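Local atomic coordinates of 11S globulin subunit beta (Cucurbita maxima, PDB entry 2E9Q), a protein that stores nitrogen and carbon in pumpkin seeds as an 11S globulin, a hexameric bicupin reserve protein. Residues 27-39 / 49-61. Residues are numbered along the deposited sequence; the frame is centred on the assembly and turned at random. Where two conformers were deposited one is given.
Sequences CRLENLRAQDPVR and EVWDQDNDEFQCA
Pro37 lies alongside Trp51 and sets its CG over one face of the indole, 3.4 Å from the centroid of the Trp51 six-membered ring, a CH-pi contact. The same indole sends NE1 to Gln35 O, 2.9 Å away and near the ring plane, although that donor stands well above the carbonyl plane. An alanine in place of Trp51 would probably leave the Pro37 ring without its flat partner and Gln35 O without this N-H. The pairing belongs to the N-terminal cupin domain, where residues 49-61, the end of strand 46-50 through helix 56-61, run back antiparallel along the loop that leads into strand 39-43. Next to it is a classic beta bulge: Val38 N and Arg39 N both give hydrogen bonds to Val50 O, and Val50 N returns one to Arg39 O.

Further along, the Gln35 amide lies with NE2 over one face of the Phe58 ring, 3.1 Å from CE2. Glu57, bent at chi2 (84°), brings OE2 to Arg33 N, 3.0 Å away, and that N-H meets the oxygen from above the carboxylate plane; one water donates to this oxygen and to Arg33 O, and another joins Glu57 OE1 to Asn31 O. Behind these side chains, Trp51 and Phe58 pack on Val376, and Glu57 and Phe58 on Met378, both in a strand of the C-terminal cupin domain.

At the far end, Arg28 forms a salt bridge with Asp56, NE to OD1 3.0 Å, the guanidinium and carboxylate planes turned 64° apart. Ile170 of a neighbouring subunit packs on Cys27 and Cys60, whose disulfide joins SG to SG at 2.0 Å with a chi3 of 86°.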
loop_
_atom_site.group_PDB
_atom_site.type_symbol
_atom_site.label_atom_id
_atom_site.label_comp_id
_atom_site.label_asym_id
_atom_site.label_seq_id
_atom_site.Cartn_x
_atom_site.Cartn_y
_atom_site.Cartn_z
ATOM N N CYS A 27 -15.539 -9.012 0.559
ATOM C CA CYS A 27 -15.471 -9.632 -0.756
ATOM C C CYS A 27 -16.482 -10.776 -0.830
ATOM O O CYS A 27 -16.584 -11.564 0.097
ATOM C CB CYS A 27 -14.068 -10.191 -0.978
ATOM S SG CYS A 27 -12.787 -8.977 -1.430
ATOM N N ARG A 28 -17.237 -10.857 -1.922
ATOM C CA ARG A 28 -18.208 -11.944 -2.093
ATOM C C ARG A 28 -17.530 -13.071 -2.869
ATOM O O ARG A 28 -17.541 -13.086 -4.097
ATOM C CB ARG A 28 -19.442 -11.465 -2.862
ATOM C CG ARG A 28 -20.362 -10.565 -2.064
ATOM C CD ARG A 28 -21.815 -10.712 -2.524
ATOM N NE ARG A 28 -22.029 -10.259 -3.899
ATOM C CZ ARG A 28 -23.216 -10.234 -4.503
ATOM N NH1 ARG A 28 -24.301 -10.640 -3.857
ATOM N NH2 ARG A 28 -23.319 -9.791 -5.751
ATOM N N LEU A 29 -16.947 -14.008 -2.134
ATOM C CA LEU A 29 -16.214 -15.114 -2.731
ATOM C C LEU A 29 -16.807 -16.479 -2.434
ATOM O O LEU A 29 -16.070 -17.443 -2.222
ATOM C CB LEU A 29 -14.784 -15.089 -2.221
ATOM C CG LEU A 29 -14.081 -13.740 -2.295
ATOM C CD1 LEU A 29 -12.738 -13.835 -1.581
ATOM C CD2 LEU A 29 -13.910 -13.346 -3.759
ATOM N N GLU A 30 -18.129 -16.571 -2.420
ATOM C CA GLU A 30 -18.782 -17.843 -2.136
ATOM C C GLU A 30 -19.265 -18.549 -3.392
ATOM O O GLU A 30 -19.482 -19.753 -3.373
ATOM C CB GLU A 30 -19.944 -17.629 -1.166
ATOM C CG GLU A 30 -19.492 -17.287 0.239
ATOM C CD GLU A 30 -20.652 -16.984 1.180
ATOM O OE1 GLU A 30 -20.414 -16.892 2.410
ATOM O OE2 GLU A 30 -21.798 -16.827 0.692
ATOM N N ASN A 31 -19.410 -17.812 -4.488
ATOM C CA ASN A 31 -19.863 -18.416 -5.737
ATOM C C ASN A 31 -19.037 -17.963 -6.950
ATOM O O ASN A 31 -19.472 -17.112 -7.732
ATOM C CB ASN A 31 -21.342 -18.096 -5.964
ATOM C CG ASN A 31 -22.150 -19.324 -6.362
ATOM O OD1 ASN A 31 -22.242 -20.296 -5.601
ATOM N ND2 ASN A 31 -22.738 -19.289 -7.559
ATOM N N LEU A 32 -17.849 -18.539 -7.108
ATOM C CA LEU A 32 -16.986 -18.186 -8.231
ATOM C C LEU A 32 -17.624 -18.697 -9.516
ATOM O O LEU A 32 -18.363 -19.683 -9.503
ATOM C CB LEU A 32 -15.604 -18.818 -8.066
ATOM C CG LEU A 32 -14.887 -18.596 -6.735
ATOM C CD1 LEU A 32 -13.569 -19.359 -6.734
ATOM C CD2 LEU A 32 -14.653 -17.099 -6.504
ATOM N N ARG A 33 -17.340 -18.036 -10.629
ATOM C CA ARG A 33 -17.905 -18.466 -11.896
ATOM C C ARG A 33 -16.867 -18.524 -13.010
ATOM O O ARG A 33 -15.921 -17.732 -13.030
ATOM C CB ARG A 33 -19.038 -17.518 -12.297
ATOM C CG ARG A 33 -20.106 -17.371 -11.204
ATOM C CD ARG A 33 -21.217 -16.390 -11.582
ATOM N NE ARG A 33 -20.722 -15.043 -11.868
ATOM C CZ ARG A 33 -21.503 -14.008 -12.173
ATOM N NH1 ARG A 33 -20.967 -12.816 -12.422
ATOM N NH2 ARG A 33 -22.822 -14.163 -12.221
ATOM N N ALA A 34 -17.032 -19.487 -13.913
ATOM C CA ALA A 34 -16.153 -19.593 -15.069
ATOM C C ALA A 34 -16.761 -18.525 -15.971
ATOM O O ALA A 34 -17.840 -18.723 -16.508
ATOM C CB ALA A 34 -16.275 -20.960 -15.704
ATOM N N GLN A 35 -16.084 -17.392 -16.114
ATOM C CA GLN A 35 -16.598 -16.270 -16.898
ATOM C C GLN A 35 -16.193 -16.143 -18.362
ATOM O O GLN A 35 -15.052 -16.410 -18.743
ATOM C CB GLN A 35 -16.208 -14.952 -16.232
ATOM C CG GLN A 35 -16.448 -14.865 -14.744
ATOM C CD GLN A 35 -15.758 -13.646 -14.148
ATOM O OE1 GLN A 35 -16.011 -12.512 -14.567
ATOM N NE2 GLN A 35 -14.871 -13.876 -13.172
ATOM N N ASP A 36 -17.141 -15.676 -19.165
ATOM C CA ASP A 36 -16.919 -15.428 -20.575
ATOM C C ASP A 36 -16.983 -13.918 -20.726
ATOM O O ASP A 36 -17.505 -13.230 -19.846
ATOM C CB ASP A 36 -18.011 -16.078 -21.432
ATOM C CG ASP A 36 -17.686 -17.515 -21.793
ATOM O OD1 ASP A 36 -18.295 -18.438 -21.221
ATOM O OD2 ASP A 36 -16.802 -17.725 -22.653
ATOM N N PRO A 37 -16.443 -13.376 -21.832
ATOM C CA PRO A 37 -16.499 -11.921 -22.001
ATOM C C PRO A 37 -17.964 -11.526 -21.964
ATOM O O PRO A 37 -18.825 -12.333 -22.293
ATOM C CB PRO A 37 -15.884 -11.702 -23.382
ATOM C CG PRO A 37 -14.976 -12.859 -23.546
ATOM C CD PRO A 37 -15.789 -14.010 -22.985
ATOM N N VAL A 38 -18.255 -10.296 -21.570
ATOM C CA VAL A 38 -19.642 -9.856 -21.504
ATOM C C VAL A 38 -19.906 -8.679 -22.436
ATOM O O VAL A 38 -21.052 -8.328 -22.687
ATOM C CB VAL A 38 -20.041 -9.425 -20.066
ATOM C CG1 VAL A 38 -19.885 -10.585 -19.109
ATOM C CG2 VAL A 38 -19.192 -8.244 -19.620
ATOM N N ARG A 39 -18.846 -8.077 -22.953
ATOM C CA ARG A 39 -18.990 -6.918 -23.820
ATOM C C ARG A 39 -18.045 -7.026 -25.021
ATOM O O ARG A 39 -17.003 -7.666 -24.945
ATOM C CB ARG A 39 -18.711 -5.655 -23.003
ATOM C CG ARG A 39 -19.629 -4.494 -23.328
ATOM C CD ARG A 39 -19.581 -3.398 -22.256
ATOM N NE ARG A 39 -20.128 -3.832 -20.965
ATOM C CZ ARG A 39 -19.398 -4.035 -19.867
ATOM N NH1 ARG A 39 -19.987 -4.427 -18.742
ATOM N NH2 ARG A 39 -18.078 -3.843 -19.890
ATOM N N GLU A 49 -12.954 -7.828 -26.828
ATOM C CA GLU A 49 -13.898 -8.413 -25.901
ATOM C C GLU A 49 -13.448 -8.077 -24.473
ATOM O O GLU A 49 -12.241 -8.106 -24.168
ATOM C CB GLU A 49 -13.948 -9.924 -26.110
ATOM C CG GLU A 49 -14.505 -10.337 -27.478
ATOM C CD GLU A 49 -14.460 -11.836 -27.686
ATOM O OE1 GLU A 49 -13.377 -12.366 -28.021
ATOM O OE2 GLU A 49 -15.504 -12.490 -27.495
ATOM N N VAL A 50 -14.414 -7.754 -23.611
ATOM C CA VAL A 50 -14.121 -7.394 -22.225
ATOM C C VAL A 50 -14.929 -8.202 -21.220
ATOM O O VAL A 50 -16.131 -8.412 -21.406
ATOM C CB VAL A 50 -14.395 -5.901 -21.985
ATOM C CG1 VAL A 50 -13.974 -5.515 -20.587
ATOM C CG2 VAL A 50 -13.646 -5.064 -23.015
ATOM N N TRP A 51 -14.270 -8.670 -20.163
ATOM C CA TRP A 51 -14.959 -9.439 -19.139
ATOM C C TRP A 51 -15.656 -8.473 -18.176
ATOM O O TRP A 51 -15.444 -7.258 -18.244
ATOM C CB TRP A 51 -13.988 -10.356 -18.389
ATOM C CG TRP A 51 -13.784 -11.695 -19.044
ATOM C CD1 TRP A 51 -14.245 -12.907 -18.602
ATOM C CD2 TRP A 51 -13.035 -11.964 -20.239
ATOM N NE1 TRP A 51 -13.821 -13.915 -19.443
ATOM C CE2 TRP A 51 -13.078 -13.363 -20.454
ATOM C CE3 TRP A 51 -12.330 -11.158 -21.146
ATOM C CZ2 TRP A 51 -12.437 -13.977 -21.546
ATOM C CZ3 TRP A 51 -11.693 -11.769 -22.234
ATOM C CH2 TRP A 51 -11.754 -13.165 -22.422
ATOM N N ASP A 52 -16.493 -9.008 -17.296
ATOM C CA ASP A 52 -17.246 -8.164 -16.371
ATOM C C ASP A 52 -16.446 -7.698 -15.170
ATOM O O ASP A 52 -16.255 -8.444 -14.226
ATOM C CB ASP A 52 -18.505 -8.894 -15.898
ATOM C CG ASP A 52 -19.383 -8.025 -15.007
ATOM O OD1 ASP A 52 -19.349 -6.784 -15.137
ATOM O OD2 ASP A 52 -20.124 -8.588 -14.185
ATOM N N GLN A 53 -15.988 -6.453 -15.220
ATOM C CA GLN A 53 -15.206 -5.872 -14.139
ATOM C C GLN A 53 -15.949 -5.959 -12.800
ATOM O O GLN A 53 -15.328 -6.170 -11.755
ATOM C CB GLN A 53 -14.875 -4.410 -14.454
ATOM C CG GLN A 53 -15.986 -3.697 -15.214
ATOM C CD GLN A 53 -15.977 -4.038 -16.700
ATOM O OE1 GLN A 53 -15.213 -3.459 -17.475
ATOM N NE2 GLN A 53 -16.814 -4.993 -17.100
ATOM N N ASP A 54 -17.274 -5.813 -12.833
ATOM C CA ASP A 54 -18.059 -5.885 -11.600
ATOM C C ASP A 54 -18.348 -7.312 -11.123
ATOM O O ASP A 54 -19.074 -7.516 -10.149
ATOM C CB ASP A 54 -19.361 -5.094 -11.750
ATOM C CG ASP A 54 -19.119 -3.642 -12.126
ATOM O OD1 ASP A 54 -18.313 -2.963 -11.452
ATOM O OD2 ASP A 54 -19.744 -3.175 -13.103
ATOM N N ASN A 55 -17.804 -8.310 -11.808
ATOM C CA ASN A 55 -17.980 -9.688 -11.336
ATOM C C ASN A 55 -17.453 -9.655 -9.881
ATOM O O ASN A 55 -16.466 -8.968 -9.603
ATOM C CB ASN A 55 -17.125 -10.641 -12.186
ATOM C CG ASN A 55 -16.755 -11.919 -11.446
ATOM O OD1 ASN A 55 -17.405 -12.956 -11.598
ATOM N ND2 ASN A 55 -15.715 -11.848 -10.633
ATOM N N ASP A 56 -18.095 -10.377 -8.963
ATOM C CA ASP A 56 -17.664 -10.400 -7.556
ATOM C C ASP A 56 -16.177 -10.744 -7.313
ATOM O O ASP A 56 -15.484 -10.007 -6.602
ATOM C CB ASP A 56 -18.537 -11.359 -6.743
ATOM C CG ASP A 56 -19.973 -10.846 -6.563
ATOM O OD1 ASP A 56 -20.865 -11.669 -6.269
ATOM O OD2 ASP A 56 -20.204 -9.624 -6.703
ATOM N N GLU A 57 -15.690 -11.849 -7.880
ATOM C CA GLU A 57 -14.282 -12.230 -7.694
ATOM C C GLU A 57 -13.359 -11.136 -8.217
ATOM O O GLU A 57 -12.419 -10.729 -7.538
ATOM C CB GLU A 57 -13.907 -13.501 -8.470
ATOM C CG GLU A 57 -14.744 -14.719 -8.251
ATOM C CD GLU A 57 -15.985 -14.741 -9.101
ATOM O OE1 GLU A 57 -16.968 -14.083 -8.711
ATOM O OE2 GLU A 57 -15.963 -15.408 -10.159
ATOM N N PHE A 58 -13.618 -10.696 -9.446
ATOM C CA PHE A 58 -12.805 -9.666 -10.079
ATOM C C PHE A 58 -12.733 -8.397 -9.258
ATOM O O PHE A 58 -11.655 -7.834 -9.055
ATOM C CB PHE A 58 -13.348 -9.323 -11.469
ATOM C CG PHE A 58 -12.936 -10.294 -12.541
ATOM C CD1 PHE A 58 -13.037 -9.945 -13.884
ATOM C CD2 PHE A 58 -12.451 -11.556 -12.216
ATOM C CE1 PHE A 58 -12.659 -10.840 -14.888
ATOM C CE2 PHE A 58 -12.072 -12.455 -13.216
ATOM C CZ PHE A 58 -12.178 -12.093 -14.549
ATOM N N GLN A 59 -13.893 -7.949 -8.797
ATOM C CA GLN A 59 -13.981 -6.734 -8.014
ATOM C C GLN A 59 -13.147 -6.868 -6.744
ATOM O O GLN A 59 -12.478 -5.932 -6.334
ATOM C CB GLN A 59 -15.447 -6.460 -7.676
ATOM C CG GLN A 59 -15.773 -5.014 -7.377
ATOM C CD GLN A 59 -17.261 -4.803 -7.112
ATOM O OE1 GLN A 59 -17.684 -3.720 -6.716
ATOM N NE2 GLN A 59 -18.057 -5.843 -7.336
ATOM N N CYS A 60 -13.174 -8.040 -6.123
ATOM C CA CYS A 60 -12.403 -8.242 -4.907
ATOM C C CYS A 60 -10.926 -8.043 -5.202
ATOM O O CYS A 60 -10.229 -7.287 -4.511
ATOM C CB CYS A 60 -12.618 -9.649 -4.378
ATOM S SG CYS A 60 -11.716 -9.993 -2.839
ATOM N N ALA A 61 -10.462 -8.725 -6.245
ATOM C CA ALA A 61 -9.073 -8.664 -6.656
ATOM C C ALA A 61 -8.743 -7.427 -7.488
ATOM O O ALA A 61 -7.584 -7.104 -7.674
ATOM C CB ALA A 61 -8.708 -9.932 -7.426
HETATM O O HOH W 1 -16.089 -9.285 -4.123
HETATM O O HOH W 2 -19.433 -14.814 -8.917
HETATM O O HOH W 3 -14.118 -16.409 -11.856
HETATM O O HOH W 4 -17.245 -11.523 -17.511
#